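Local coordinates for protein tyrocidine synthetase 3 (Brevibacillus brevis, PDB 2JGP) that probably forms peptide bonds during nonribosomal synthesis of the antibiotic tyrocidine, through a peptidyl carrier domain joined to a condensation domain, at residues A[146-151]-A[252-257]; A[220-225]-A[370-375]. All coordinates share one frame; numbering follows the deposited sequence. Where two conformers were deposited one is given.

Contact 1: residues A[146-151]-A[252-257]; sequences RHESLR and QYKDFA
Glu-148 lies across the side-chain amide of Gln-252, its CB 3.6 Å from Gln-252 CD, and the carboxylate and amide planes are only 23° apart, so the two flat groups stack. This is the denser part of the contact, and it continues inward to Ser-149, whose OG sits 3.7 Å from Tyr-253 CB; that hydroxyl is bonded to Val-368 O. Gln-252 was deposited in two conformers, and the stack describes one of them. In it Gln-252 OE1, on a lone pair in the carbonyl plane, accepts Tyr-253 N at 3.1 Å. Gln-252 stands at the N-cap of helix 253-263, where its own N-H is taken almost straight (171°) by Asp-255 OD2. The two segments belong to conserved condensation-domain sequences, the RHExLR motif (C2) and the start of the YxDFAVW-like motif (C4). Towards the looser, partly exposed side, a salt bridge replaces the packing. Lys-254 bends at its last torsion (chi4 -66°) to bring NZ to 2.8 Å from Glu-148 OE1, on that oxygen's syn lone pair; a weak bond reaches OE2. Two waters also bridge the segments: one donates to Glu-148 OE1 and accepts from Lys-254 N, and another joins Ser-149 N to Gln-252 OE1, 3.0 Å from each.

Contact 2: residues A[220-225]-A[370-375]; sequences MHHSIS and MFVNTL
Met-370 meets His-222 through sulfur: SD lies 3.5 Å from CE1 and 4.3 Å from the ring centroid, 67° off the ring normal, an oblique sulfur-aromatic contact. The methionine torsions account for this. With CG anti to the backbone N and a bend at chi2 (53°), the thioether turns back to the imidazole. Val-372 CG1 adds a looser touch at 4.5 Å from the same CE1.

Backbone to backbone, the segments share no conventional hydrogen bond; Met-370 CA makes a CA-H...O contact of 3.5 Å with Ser-225 O, and a water bridges the segments, accepting from Met-370 N at 2.8 Å while donating to Ser-223 O. A carboxylate just past 220-225 ties the two loops directly, as Asp-226 OD2 accepts both Phe-371 N and Val-372 N.

Hydrogen bonds within 220-225 fix the turn that presents His-222. His-221 ND1 accepts Ser-223 N at 3.1 Å, tilted 29° from the ring plane, and is also bonded to Ser-223 OG at 2.8 Å. The far nitrogen of that ring, NE2, pairs with Asp-110 OD2, leaving little freedom for the imidazole to rotate.

A sulfate, probably from the crystallisation liquor, lies about 3 Å from the His-222 side chain at nearest atoms. His-221, His-222 and Asp-226 belong to the HHxxxDG signature (C3) of condensation domains, here backed by the GxFVNT segment (C5), an arrangement characteristic of the active-site region in the chloramphenicol acetyltransferase-like fold of condensation domains.

Contact 2 is the more central of the two, its centre about 9 Å from that of the chain against about 19 Å for contact 1. Both join a loop of the condensation domain to the start of a regular element: helix 253-263 in contact 1, the lead-in to strand 373-379 in contact 2. Their chemistry follows depth: contact 1 relies on charge, a stacked amide and bridging water, whereas contact 2 has sulfur-aromatic and carbonyl contacts, with one bridging water. They also touch. Tyr-253 OH probably hydrogen bonds Met-370 O at 2.7 Å, Tyr-253 and Phe-256 pack on Phe-371, and Ser-149 O rests 3.4 Å from Ile-224 CB.

Contact 1: residues A[146-151]-A[252-257]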
loop_
_atom_site.group_PDB
_atom_site.type_symbol
_atom_site.label_atom_id
_atom_site.label_comp_id
_atom_site.label_asym_id
_atom_site.label_seq_id
_atom_site.Cartn_x
_atom_site.Cartn_y
_atom_site.Cartn_z
ATOM N N ARG A 146 -13.680 -0.210 -20.308
ATOM C CA ARG A 146 -13.577 -1.318 -19.350
ATOM C C ARG A 146 -13.606 -0.880 -17.889
ATOM O O ARG A 146 -14.244 -1.531 -17.058
ATOM C CB ARG A 146 -12.289 -2.111 -19.614
ATOM C CG ARG A 146 -11.955 -3.185 -18.586
ATOM C CD ARG A 146 -10.753 -3.996 -19.058
ATOM N NE ARG A 146 -10.214 -4.879 -18.023
ATOM C CZ ARG A 146 -10.768 -6.032 -17.657
ATOM N NH1 ARG A 146 -11.910 -6.437 -18.192
ATOM N NH2 ARG A 146 -10.186 -6.768 -16.722
ATOM N N HIS A 147 -12.897 0.200 -17.574
ATOM C CA HIS A 147 -12.680 0.607 -16.188
ATOM C C HIS A 147 -13.513 1.832 -15.829
ATOM O O HIS A 147 -13.245 2.927 -16.318
ATOM C CB HIS A 147 -11.190 0.891 -15.964
ATOM C CG HIS A 147 -10.321 -0.319 -16.097
ATOM N ND1 HIS A 147 -10.398 -1.388 -15.229
ATOM C CD2 HIS A 147 -9.366 -0.638 -17.001
ATOM C CE1 HIS A 147 -9.526 -2.311 -15.592
ATOM N NE2 HIS A 147 -8.886 -1.881 -16.663
ATOM N N GLU A 148 -14.521 1.644 -14.971
ATOM C CA GLU A 148 -15.443 2.723 -14.600
ATOM C C GLU A 148 -14.734 3.923 -13.999
ATOM O O GLU A 148 -15.222 5.052 -14.119
ATOM C CB GLU A 148 -16.512 2.246 -13.608
ATOM C CG GLU A 148 -17.703 1.575 -14.238
ATOM C CD GLU A 148 -18.853 1.339 -13.263
ATOM O OE1 GLU A 148 -18.691 1.543 -12.037
ATOM O OE2 GLU A 148 -19.929 0.930 -13.742
ATOM N N SER A 149 -13.606 3.690 -13.332
ATOM C CA SER A 149 -12.833 4.789 -12.758
ATOM C C SER A 149 -12.349 5.763 -13.839
ATOM O O SER A 149 -12.200 6.956 -13.578
ATOM C CB SER A 149 -11.655 4.258 -11.942
ATOM O OG SER A 149 -12.121 3.653 -10.740
ATOM N N LEU A 150 -12.121 5.257 -15.047
ATOM C CA LEU A 150 -11.731 6.108 -16.177
ATOM C C LEU A 150 -12.922 6.816 -16.845
ATOM O O LEU A 150 -12.739 7.575 -17.809
ATOM C CB LEU A 150 -10.962 5.289 -17.223
ATOM C CG LEU A 150 -9.659 4.648 -16.731
ATOM C CD1 LEU A 150 -8.942 3.954 -17.881
ATOM C CD2 LEU A 150 -8.746 5.686 -16.056
ATOM N N ARG A 151 -14.133 6.553 -16.356
ATOM C CA ARG A 151 -15.330 7.260 -16.810
ATOM C C ARG A 151 -16.013 7.982 -15.645
ATOM O O ARG A 151 -17.194 8.320 -15.716
ATOM C CB ARG A 151 -16.289 6.275 -17.483
ATOM C CG ARG A 151 -15.736 5.733 -18.796
ATOM C CD ARG A 151 -16.628 4.677 -19.438
ATOM N NE ARG A 151 -16.551 3.367 -18.772
ATOM C CZ ARG A 151 -17.512 2.816 -18.033
ATOM N NH1 ARG A 151 -18.661 3.444 -17.807
ATOM N NH2 ARG A 151 -17.318 1.618 -17.502
ATOM N N GLN A 252 -16.727 -3.298 -9.008
ATOM C CA GLN A 252 -16.161 -2.019 -9.448
ATOM C C GLN A 252 -15.888 -1.094 -8.271
ATOM O O GLN A 252 -16.287 -1.365 -7.142
ATOM C CB GLN A 252 -17.066 -1.348 -10.486
ATOM C CG GLN A 252 -16.677 -1.673 -11.931
ATOM C CD GLN A 252 -15.432 -0.929 -12.395
ATOM O OE1 GLN A 252 -14.839 -0.135 -11.643
ATOM N NE2 GLN A 252 -15.020 -1.186 -13.639
ATOM N N TYR A 253 -15.166 -0.003 -8.529
ATOM C CA TYR A 253 -14.780 0.902 -7.446
ATOM C C TYR A 253 -15.990 1.444 -6.688
ATOM O O TYR A 253 -15.964 1.526 -5.466
ATOM C CB TYR A 253 -13.914 2.068 -7.942
ATOM C CG TYR A 253 -13.217 2.779 -6.806
ATOM C CD1 TYR A 253 -12.043 2.271 -6.270
ATOM C CD2 TYR A 253 -13.749 3.936 -6.239
ATOM C CE1 TYR A 253 -11.407 2.892 -5.215
ATOM C CE2 TYR A 253 -13.114 4.569 -5.188
ATOM C CZ TYR A 253 -11.939 4.045 -4.677
ATOM O OH TYR A 253 -11.290 4.668 -3.636
ATOM N N LYS A 254 -17.059 1.791 -7.398
ATOM C CA LYS A 254 -18.242 2.357 -6.734
ATOM C C LYS A 254 -18.867 1.366 -5.745
ATOM O O LYS A 254 -19.451 1.778 -4.745
ATOM C CB LYS A 254 -19.281 2.843 -7.750
ATOM C CG LYS A 254 -19.979 1.768 -8.569
ATOM C CD LYS A 254 -20.864 2.436 -9.614
ATOM C CE LYS A 254 -21.808 1.457 -10.279
ATOM N NZ LYS A 254 -21.092 0.450 -11.098
ATOM N N ASP A 255 -18.721 0.070 -6.023
ATOM C CA ASP A 255 -19.189 -0.981 -5.112
ATOM C C ASP A 255 -18.402 -0.918 -3.803
ATOM O O ASP A 255 -18.978 -1.003 -2.710
ATOM C CB ASP A 255 -19.031 -2.373 -5.742
ATOM C CG ASP A 255 -19.824 -2.541 -7.028
ATOM O OD1 ASP A 255 -20.961 -2.019 -7.121
ATOM O OD2 ASP A 255 -19.321 -3.237 -7.945
ATOM N N PHE A 256 -17.084 -0.773 -3.920
ATOM C CA PHE A 256 -16.220 -0.592 -2.758
ATOM C C PHE A 256 -16.584 0.680 -1.997
ATOM O O PHE A 256 -16.687 0.654 -0.775
ATOM C CB PHE A 256 -14.733 -0.560 -3.173
ATOM C CG PHE A 256 -13.818 0.016 -2.124
ATOM C CD1 PHE A 256 -13.483 -0.720 -0.991
ATOM C CD2 PHE A 256 -13.283 1.286 -2.272
ATOM C CE1 PHE A 256 -12.650 -0.193 -0.029
ATOM C CE2 PHE A 256 -12.451 1.819 -1.318
ATOM C CZ PHE A 256 -12.129 1.086 -0.192
ATOM N N ALA A 257 -16.766 1.791 -2.717
ATOM C CA ALA A 257 -17.105 3.079 -2.087
ATOM C C ALA A 257 -18.443 3.058 -1.335
ATOM O O ALA A 257 -18.554 3.583 -0.216
ATOM C CB ALA A 257 -17.091 4.206 -3.130
HETATM O O HOH W 1 -16.772 2.466 -10.183
HETATM O O HOH W 2 -12.240 1.168 -12.397
#

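Contact 2: residues A[220-225]-A[370-375]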
loop_
_atom_site.group_PDB
_atom_site.type_symbol
_atom_site.label_atom_id
_atom_site.label_comp_id
_atom_site.label_asym_id
_atom_site.label_seq_id
_atom_site.Cartn_x
_atom_site.Cartn_y
_atom_site.Cartn_z
ATOM N N MET A 220 -2.854 10.631 -15.285
ATOM C CA MET A 220 -4.190 10.438 -14.749
ATOM C C MET A 220 -4.213 10.992 -13.349
ATOM O O MET A 220 -3.153 11.226 -12.751
ATOM C CB MET A 220 -4.593 8.953 -14.770
ATOM C CG MET A 220 -3.804 8.040 -13.838
ATOM S SD MET A 220 -3.995 6.273 -14.217
ATOM C CE MET A 220 -2.807 6.084 -15.551
ATOM N N HIS A 221 -5.416 11.228 -12.838
ATOM C CA HIS A 221 -5.567 11.843 -11.539
ATOM C C HIS A 221 -5.627 10.768 -10.456
ATOM O O HIS A 221 -6.273 9.742 -10.633
ATOM C CB HIS A 221 -6.812 12.719 -11.500
ATOM C CG HIS A 221 -6.838 13.649 -10.332
ATOM N ND1 HIS A 221 -7.358 13.286 -9.108
ATOM C CD2 HIS A 221 -6.370 14.910 -10.184
ATOM C CE1 HIS A 221 -7.230 14.291 -8.263
ATOM N NE2 HIS A 221 -6.635 15.289 -8.890
ATOM N N HIS A 222 -4.953 11.017 -9.335
ATOM C CA HIS A 222 -4.809 10.000 -8.287
ATOM C C HIS A 222 -6.132 9.622 -7.606
ATOM O O HIS A 222 -6.196 8.606 -6.910
ATOM C CB HIS A 222 -3.787 10.443 -7.226
ATOM C CG HIS A 222 -2.995 9.309 -6.644
ATOM N ND1 HIS A 222 -3.578 8.125 -6.247
ATOM C CD2 HIS A 222 -1.668 9.173 -6.409
ATOM C CE1 HIS A 222 -2.647 7.315 -5.774
ATOM N NE2 HIS A 222 -1.477 7.921 -5.872
ATOM N N SER A 223 -7.176 10.425 -7.803
ATOM C CA SER A 223 -8.513 10.128 -7.259
ATOM C C SER A 223 -9.180 8.906 -7.899
ATOM O O SER A 223 -10.128 8.349 -7.337
ATOM C CB SER A 223 -9.440 11.341 -7.416
ATOM O OG SER A 223 -9.613 11.670 -8.787
ATOM N N ILE A 224 -8.703 8.497 -9.072
ATOM C CA ILE A 224 -9.278 7.343 -9.788
ATOM C C ILE A 224 -8.254 6.239 -10.090
ATOM O O ILE A 224 -8.507 5.334 -10.890
ATOM C CB ILE A 224 -10.047 7.800 -11.068
ATOM C CG1 ILE A 224 -9.191 8.655 -12.006
ATOM C CG2 ILE A 224 -11.274 8.597 -10.673
ATOM C CD1 ILE A 224 -8.104 7.910 -12.717
ATOM N N SER A 225 -7.106 6.294 -9.426
ATOM C CA SER A 225 -6.041 5.332 -9.682
ATOM C C SER A 225 -5.089 5.213 -8.494
ATOM O O SER A 225 -5.254 5.898 -7.482
ATOM C CB SER A 225 -5.282 5.732 -10.949
ATOM O OG SER A 225 -4.432 4.701 -11.393
ATOM N N MET A 370 -8.449 4.030 -6.383
ATOM C CA MET A 370 -7.594 4.472 -5.295
ATOM C C MET A 370 -7.811 3.581 -4.063
ATOM O O MET A 370 -8.778 3.772 -3.317
ATOM C CB MET A 370 -7.907 5.934 -4.964
ATOM C CG MET A 370 -7.184 6.474 -3.751
ATOM S SD MET A 370 -5.410 6.213 -3.843
ATOM C CE MET A 370 -4.941 6.697 -2.183
ATOM N N PHE A 371 -6.917 2.615 -3.858
ATOM C CA PHE A 371 -7.020 1.676 -2.724
ATOM C C PHE A 371 -5.907 1.827 -1.687
ATOM O O PHE A 371 -6.114 1.526 -0.502
ATOM C CB PHE A 371 -7.035 0.233 -3.231
ATOM C CG PHE A 371 -8.298 -0.142 -3.957
ATOM C CD1 PHE A 371 -8.335 -0.180 -5.348
ATOM C CD2 PHE A 371 -9.449 -0.455 -3.252
ATOM C CE1 PHE A 371 -9.501 -0.523 -6.019
ATOM C CE2 PHE A 371 -10.614 -0.795 -3.916
ATOM C CZ PHE A 371 -10.638 -0.831 -5.307
ATOM N N VAL A 372 -4.737 2.285 -2.120
ATOM C CA VAL A 372 -3.575 2.347 -1.246
ATOM C C VAL A 372 -3.909 3.066 0.065
ATOM O O VAL A 372 -4.536 4.118 0.064
ATOM C CB VAL A 372 -2.352 2.982 -1.954
ATOM C CG1 VAL A 372 -2.624 4.432 -2.327
ATOM C CG2 VAL A 372 -1.118 2.868 -1.075
ATOM N N ASN A 373 -3.530 2.438 1.170
ATOM C CA ASN A 373 -3.810 2.918 2.522
ATOM C C ASN A 373 -2.470 2.950 3.230
ATOM O O ASN A 373 -1.533 2.297 2.788
ATOM C CB ASN A 373 -4.770 1.946 3.233
ATOM C CG ASN A 373 -5.400 2.526 4.508
ATOM O OD1 ASN A 373 -5.403 3.740 4.739
ATOM N ND2 ASN A 373 -5.966 1.637 5.331
ATOM N N THR A 374 -2.362 3.719 4.305
ATOM C CA THR A 374 -1.149 3.719 5.114
ATOM C C THR A 374 -1.535 3.352 6.538
ATOM O O THR A 374 -2.565 3.807 7.057
ATOM C CB THR A 374 -0.427 5.077 5.099
ATOM O OG1 THR A 374 -0.153 5.463 3.748
ATOM C CG2 THR A 374 0.892 4.996 5.868
ATOM N N LEU A 375 -0.727 2.493 7.145
ATOM C CA LEU A 375 -0.888 2.148 8.539
ATOM C C LEU A 375 0.226 2.820 9.326
ATOM O O LEU A 375 1.384 2.754 8.930
ATOM C CB LEU A 375 -0.802 0.637 8.730
ATOM C CG LEU A 375 -1.683 -0.211 7.811
ATOM C CD1 LEU A 375 -1.432 -1.690 8.097
ATOM C CD2 LEU A 375 -3.155 0.152 7.963
HETATM O O HOH W 3 -10.647 5.496 -7.205
#